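Local coordinates for protein glycoside hydrolase family 31 (Trueperella pyogenes, PDB 5I0F) that degrades cycloalternan, probably by a retaining hydrolysis of its alpha-glucosidic links that passes through a covalent glycosyl-enzyme intermediate, at residues E573-A578 against G616-L621; P634-Q639 against K648-A653. All blocks are in the same frame, centred on the assembly; numbering follows the deposited sequence.

Contact 1: E573-A578 against G616-L621; sequences ELYARA and GELIDL
Leu618 and Leu621 reach across from one helix to meet Tyr575 and Ala576 on another. The touching groups are all apolar. Leu618 divides its two methyls between two partners. Its CD1 lies 4.1 Å from Tyr575 CD2, and the two side chains meet at a slant. Its CD2 turns to the small methyl of Ala576, with 4.2 Å from CD2 to Ala576 CB. Leu621, one turn further on, adds a second leucine methyl to the same alanine. Here Leu621 CD2 is only 3.4 Å from Ala576 CB, closer than normal van der Waals contact, and 3.9 Å from Ala576 CA. The alanine therefore takes one methyl from each leucine, and the packing is tight at Leu621. In Tyr575 the ring is swung anti to the backbone N (chi1 -167°), which carries CD2 to the Leu618 methyl. The phenol oxygen serves another purpose: Tyr575 OH is hydrogen-bonded to Arg604 O, which ties down the far end of the ring. The segment axes run almost parallel, 5° apart, with a closest approach of 10.6 Å. Leu621 comes close to the backbone at Ala576 CA, while Leu618 meets the helix through the Ala576 methyl and the Tyr575 ring. In the (beta/alpha)8 barrel, helix 572-583 follows strand 558-561 and precedes strand 587-590 in the chain; it lies beside the start of helix 617-646. Helix 606-613 closes one side, where Val609 touches both Tyr575 and Leu618, and Trp720 from a C-terminal loop packs on Ala576.

Contact 2: P634-Q639 against K648-A653; sequences PYLVAQ and KPLMRA
Helical residues 634-639 face a turn at Leu650 that leads into the short strand 651-652, and the nearest CA atoms, those of Gln639 and Leu650, are 7.0 Å apart. Leu650 supplies the apolar contact, using both branches. Its CD1 touches the base of the Gln639 side chain, 3.7 Å from Gln639 CB. Its CD2 meets Leu636 CD2 at 4.2 Å, methyl to methyl. Beside this patch a water joins the polar groups. It donates to Gln639 O and to Gln639 OE1, the latter at 2.7 Å, and accepts from Arg652 NH2 in the guanidinium plane. Gln639 is bent at chi2 (-65°), which folds its amide back so that OE1 and the backbone O hold one water. OE1 also accepts from Asp675 N. Arg652 grips Pro649 O side-on with two nitrogens, NE at 2.9 Å and NH2 at 3.0 Å from that oxygen. The two bonds fix the guanidinium plane, and Lys648 CD lies over one face of it. Arg652 NH1 makes salt bridges with Asp657 and Asp675, whose negative charges probably favour the buried arginine. Backbone bonds of Leu650 with Gly674 and of Arg652 with Met672 pair this segment antiparallel with strand 671-673 and the residue after it. The long helix after the last barrel strand here packs on the turn entering an edge strand of the antiparallel C-terminal sheet, and a water joins helix to strand.

Contact 1 and contact 2 follow one another along the chain and share helix 617-646. Contact 1 uses the beginning of this helix, and contact 2 uses a later part of it together with residues just beyond its end. Their centres are 25 Å apart, and their nearest atoms are about 10 Å apart, so they do not touch. Contact 1 sets the helix beside helix 572-583 of the eight-stranded parallel barrel. Contact 2 sets it against the turn leading into strand 651-652, an outermost strand of the six-stranded antiparallel sheet. The helix therefore connects the (beta/alpha)8 barrel to the following beta domain, and the contacts pack successive parts of it against first one and then the other.

Contact 1: E573-A578 against G616-L621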
loop_
_atom_site.group_PDB
_atom_site.type_symbol
_atom_site.label_atom_id
_atom_site.label_comp_id
_atom_site.label_asym_id
_atom_site.label_seq_id
_atom_site.Cartn_x
_atom_site.Cartn_y
_atom_site.Cartn_z
ATOM N N GLU A 573 8.930 -3.224 -26.433
ATOM C CA GLU A 573 9.468 -4.468 -25.909
ATOM C C GLU A 573 9.039 -4.722 -24.457
ATOM O O GLU A 573 8.740 -5.856 -24.076
ATOM C CB GLU A 573 11.006 -4.476 -26.008
ATOM C CG GLU A 573 11.608 -5.831 -25.730
ATOM C CD GLU A 573 13.126 -5.840 -25.825
ATOM O OE1 GLU A 573 13.697 -6.939 -25.765
ATOM O OE2 GLU A 573 13.761 -4.749 -25.906
ATOM N N LEU A 574 9.024 -3.657 -23.663
ATOM C CA LEU A 574 8.567 -3.742 -22.285
ATOM C C LEU A 574 7.096 -4.071 -22.232
ATOM O O LEU A 574 6.680 -4.933 -21.456
ATOM C CB LEU A 574 8.880 -2.442 -21.512
ATOM C CG LEU A 574 8.344 -2.362 -20.081
ATOM C CD1 LEU A 574 8.858 -3.503 -19.209
ATOM C CD2 LEU A 574 8.714 -1.007 -19.522
ATOM N N TYR A 575 6.293 -3.398 -23.042
ATOM C CA TYR A 575 4.861 -3.711 -23.102
ATOM C C TYR A 575 4.642 -5.185 -23.445
ATOM O O TYR A 575 3.891 -5.871 -22.765
ATOM C CB TYR A 575 4.132 -2.823 -24.083
ATOM C CG TYR A 575 2.607 -2.882 -23.976
ATOM C CD1 TYR A 575 1.921 -2.118 -23.032
ATOM C CD2 TYR A 575 1.866 -3.672 -24.831
ATOM C CE1 TYR A 575 0.535 -2.140 -22.949
ATOM C CE2 TYR A 575 0.473 -3.694 -24.760
ATOM C CZ TYR A 575 -0.185 -2.935 -23.822
ATOM O OH TYR A 575 -1.571 -2.963 -23.776
ATOM N N ALA A 576 5.353 -5.682 -24.443
ATOM C CA ALA A 576 5.256 -7.090 -24.821
ATOM C C ALA A 576 5.599 -8.047 -23.706
ATOM O O ALA A 576 4.845 -8.994 -23.462
ATOM C CB ALA A 576 6.117 -7.386 -26.034
ATOM N N ARG A 577 6.736 -7.836 -23.041
ATOM C CA ARG A 577 7.170 -8.767 -21.996
ATOM C C ARG A 577 6.249 -8.688 -20.774
ATOM O O ARG A 577 5.918 -9.706 -20.173
ATOM C CB ARG A 577 8.614 -8.509 -21.561
ATOM C CG ARG A 577 9.682 -8.691 -22.618
ATOM C CD ARG A 577 9.610 -10.035 -23.298
ATOM N NE ARG A 577 10.827 -10.355 -24.037
ATOM C CZ ARG A 577 10.987 -11.436 -24.799
ATOM N NH1 ARG A 577 10.009 -12.330 -24.958
ATOM N NH2 ARG A 577 12.157 -11.632 -25.412
ATOM N N ALA A 578 5.818 -7.487 -20.437
ATOM C CA ALA A 578 4.965 -7.271 -19.286
ATOM C C ALA A 578 3.554 -7.804 -19.517
ATOM O O ALA A 578 2.924 -8.330 -18.594
ATOM C CB ALA A 578 4.914 -5.792 -18.944
ATOM N N GLY A 616 3.323 -1.958 -34.675
ATOM C CA GLY A 616 1.981 -2.416 -35.006
ATOM C C GLY A 616 1.687 -3.824 -34.517
ATOM O O GLY A 616 0.565 -4.102 -34.127
ATOM N N GLU A 617 2.693 -4.700 -34.494
ATOM C CA GLU A 617 2.505 -6.077 -33.991
ATOM C C GLU A 617 2.044 -6.199 -32.501
ATOM O O GLU A 617 1.588 -7.275 -32.082
ATOM C CB GLU A 617 3.751 -6.934 -34.251
ATOM C CG GLU A 617 4.968 -6.586 -33.411
ATOM C CD GLU A 617 6.293 -7.080 -34.016
ATOM O OE1 GLU A 617 6.304 -8.143 -34.661
ATOM O OE2 GLU A 617 7.333 -6.394 -33.863
ATOM N N LEU A 618 2.130 -5.124 -31.712
ATOM C CA LEU A 618 1.618 -5.181 -30.339
ATOM C C LEU A 618 0.128 -5.494 -30.243
ATOM O O LEU A 618 -0.307 -6.075 -29.246
ATOM C CB LEU A 618 1.898 -3.886 -29.573
ATOM C CG LEU A 618 3.353 -3.546 -29.250
ATOM C CD1 LEU A 618 3.360 -2.299 -28.381
ATOM C CD2 LEU A 618 4.045 -4.707 -28.540
ATOM N N ILE A 619 -0.660 -5.105 -31.246
ATOM C CA ILE A 619 -2.101 -5.413 -31.207
ATOM C C ILE A 619 -2.291 -6.935 -31.382
ATOM O O ILE A 619 -2.998 -7.552 -30.589
ATOM C CB ILE A 619 -2.938 -4.582 -32.214
ATOM C CG1 ILE A 619 -2.692 -3.075 -32.012
ATOM C CG2 ILE A 619 -4.420 -4.851 -32.005
ATOM C CD1 ILE A 619 -3.406 -2.197 -33.011
ATOM N N ASP A 620 -1.616 -7.529 -32.369
ATOM C CA ASP A 620 -1.645 -8.997 -32.563
ATOM C C ASP A 620 -1.126 -9.728 -31.323
ATOM O O ASP A 620 -1.676 -10.750 -30.931
ATOM C CB ASP A 620 -0.815 -9.437 -33.781
ATOM C CG ASP A 620 -1.562 -9.296 -35.115
ATOM O OD1 ASP A 620 -2.775 -8.957 -35.186
ATOM O OD2 ASP A 620 -0.915 -9.562 -36.152
ATOM N N LEU A 621 -0.076 -9.192 -30.695
ATOM C CA LEU A 621 0.439 -9.786 -29.449
ATOM C C LEU A 621 -0.589 -9.764 -28.321
ATOM O O LEU A 621 -0.722 -10.743 -27.602
ATOM C CB LEU A 621 1.718 -9.086 -28.984
ATOM C CG LEU A 621 2.801 -10.012 -28.453
ATOM C CD1 LEU A 621 3.323 -10.936 -29.583
ATOM C CD2 LEU A 621 3.956 -9.220 -27.842
#

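Contact 2: P634-Q639 against K648-A653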
loop_
_atom_site.group_PDB
_atom_site.type_symbol
_atom_site.label_atom_id
_atom_site.label_comp_id
_atom_site.label_asym_id
_atom_site.label_seq_id
_atom_site.Cartn_x
_atom_site.Cartn_y
_atom_site.Cartn_z
ATOM N N PRO A 634 -10.432 -21.441 -16.720
ATOM C CA PRO A 634 -10.820 -22.606 -15.907
ATOM C C PRO A 634 -9.724 -23.026 -14.926
ATOM O O PRO A 634 -10.032 -23.431 -13.819
ATOM C CB PRO A 634 -11.082 -23.721 -16.917
ATOM C CG PRO A 634 -10.970 -23.103 -18.273
ATOM C CD PRO A 634 -10.505 -21.704 -18.172
ATOM N N TYR A 635 -8.465 -22.921 -15.334
ATOM C CA TYR A 635 -7.326 -23.200 -14.458
ATOM C C TYR A 635 -7.256 -22.208 -13.276
ATOM O O TYR A 635 -7.052 -22.618 -12.132
ATOM C CB TYR A 635 -6.016 -23.154 -15.261
ATOM C CG TYR A 635 -4.790 -23.493 -14.439
ATOM C CD1 TYR A 635 -4.501 -24.821 -14.077
ATOM C CD2 TYR A 635 -3.917 -22.489 -14.007
ATOM C CE1 TYR A 635 -3.380 -25.132 -13.313
ATOM C CE2 TYR A 635 -2.794 -22.795 -13.254
ATOM C CZ TYR A 635 -2.533 -24.107 -12.897
ATOM O OH TYR A 635 -1.423 -24.364 -12.130
ATOM N N LEU A 636 -7.394 -20.921 -13.566
ATOM C CA LEU A 636 -7.362 -19.895 -12.525
ATOM C C LEU A 636 -8.505 -20.106 -11.517
ATOM O O LEU A 636 -8.295 -20.014 -10.303
ATOM C CB LEU A 636 -7.458 -18.494 -13.127
ATOM C CG LEU A 636 -6.259 -17.999 -13.931
ATOM C CD1 LEU A 636 -6.596 -16.767 -14.754
ATOM C CD2 LEU A 636 -5.096 -17.688 -13.003
ATOM N N VAL A 637 -9.701 -20.386 -12.028
ATOM C CA VAL A 637 -10.860 -20.635 -11.170
ATOM C C VAL A 637 -10.627 -21.870 -10.270
ATOM O O VAL A 637 -10.854 -21.797 -9.046
ATOM C CB VAL A 637 -12.162 -20.797 -11.997
ATOM C CG1 VAL A 637 -13.308 -21.348 -11.153
ATOM C CG2 VAL A 637 -12.584 -19.473 -12.601
ATOM N N ALA A 638 -10.180 -22.982 -10.853
ATOM C CA ALA A 638 -9.991 -24.214 -10.075
ATOM C C ALA A 638 -8.835 -24.089 -9.059
ATOM O O ALA A 638 -8.971 -24.522 -7.903
ATOM C CB ALA A 638 -9.777 -25.416 -10.978
ATOM N N GLN A 639 -7.721 -23.495 -9.481
ATOM C CA GLN A 639 -6.554 -23.378 -8.602
ATOM C C GLN A 639 -6.826 -22.415 -7.436
ATOM O O GLN A 639 -6.393 -22.675 -6.306
ATOM C CB GLN A 639 -5.319 -22.932 -9.373
ATOM C CG GLN A 639 -4.802 -23.989 -10.342
ATOM C CD GLN A 639 -4.312 -25.229 -9.617
ATOM O OE1 GLN A 639 -3.590 -25.134 -8.619
ATOM N NE2 GLN A 639 -4.700 -26.391 -10.108
ATOM N N LYS A 648 -2.435 -22.113 0.379
ATOM C CA LYS A 648 -1.343 -21.695 -0.483
ATOM C C LYS A 648 -1.674 -20.441 -1.345
ATOM O O LYS A 648 -2.841 -20.163 -1.654
ATOM C CB LYS A 648 -0.940 -22.834 -1.399
ATOM C CG LYS A 648 -0.338 -24.015 -0.664
ATOM C CD LYS A 648 0.241 -24.986 -1.671
ATOM C CE LYS A 648 0.657 -26.279 -1.033
ATOM N NZ LYS A 648 1.114 -27.188 -2.105
ATOM N N PRO A 649 -0.647 -19.681 -1.731
ATOM C CA PRO A 649 -0.834 -18.610 -2.705
ATOM C C PRO A 649 -1.177 -19.145 -4.098
ATOM O O PRO A 649 -0.913 -20.303 -4.389
ATOM C CB PRO A 649 0.534 -17.926 -2.756
ATOM C CG PRO A 649 1.307 -18.441 -1.597
ATOM C CD PRO A 649 0.736 -19.760 -1.236
ATOM N N LEU A 650 -1.741 -18.295 -4.942
ATOM C CA LEU A 650 -1.923 -18.613 -6.362
ATOM C C LEU A 650 -0.641 -18.219 -7.084
ATOM O O LEU A 650 -0.054 -19.025 -7.769
ATOM C CB LEU A 650 -3.131 -17.891 -6.949
ATOM C CG LEU A 650 -3.449 -18.133 -8.420
ATOM C CD1 LEU A 650 -3.856 -19.581 -8.650
ATOM C CD2 LEU A 650 -4.565 -17.202 -8.862
ATOM N N MET A 651 -0.200 -16.978 -6.893
ATOM C CA MET A 651 1.120 -16.530 -7.349
ATOM C C MET A 651 2.114 -16.875 -6.261
ATOM O O MET A 651 2.180 -16.209 -5.230
ATOM C CB MET A 651 1.103 -15.026 -7.641
ATOM C CG MET A 651 2.402 -14.478 -8.191
ATOM S SD MET A 651 2.145 -12.801 -8.812
ATOM C CE MET A 651 3.749 -12.459 -9.542
ATOM N N ARG A 652 2.869 -17.954 -6.493
ATOM C CA ARG A 652 3.363 -18.791 -5.394
ATOM C C ARG A 652 4.873 -18.919 -5.448
ATOM O O ARG A 652 5.418 -19.487 -6.391
ATOM C CB ARG A 652 2.698 -20.180 -5.462
ATOM C CG ARG A 652 3.111 -21.182 -4.384
ATOM C CD ARG A 652 2.482 -22.556 -4.635
ATOM N NE ARG A 652 1.022 -22.432 -4.763
ATOM C CZ ARG A 652 0.196 -23.429 -5.072
ATOM N NH1 ARG A 652 0.656 -24.657 -5.264
ATOM N NH2 ARG A 652 -1.106 -23.191 -5.163
ATOM N N ALA A 653 5.557 -18.415 -4.429
ATOM C CA ALA A 653 6.995 -18.628 -4.328
ATOM C C ALA A 653 7.331 -20.123 -4.393
ATOM O O ALA A 653 6.547 -20.984 -3.981
ATOM C CB ALA A 653 7.529 -18.030 -3.062
HETATM O O HOH W 1 -3.753 -24.100 -6.084
#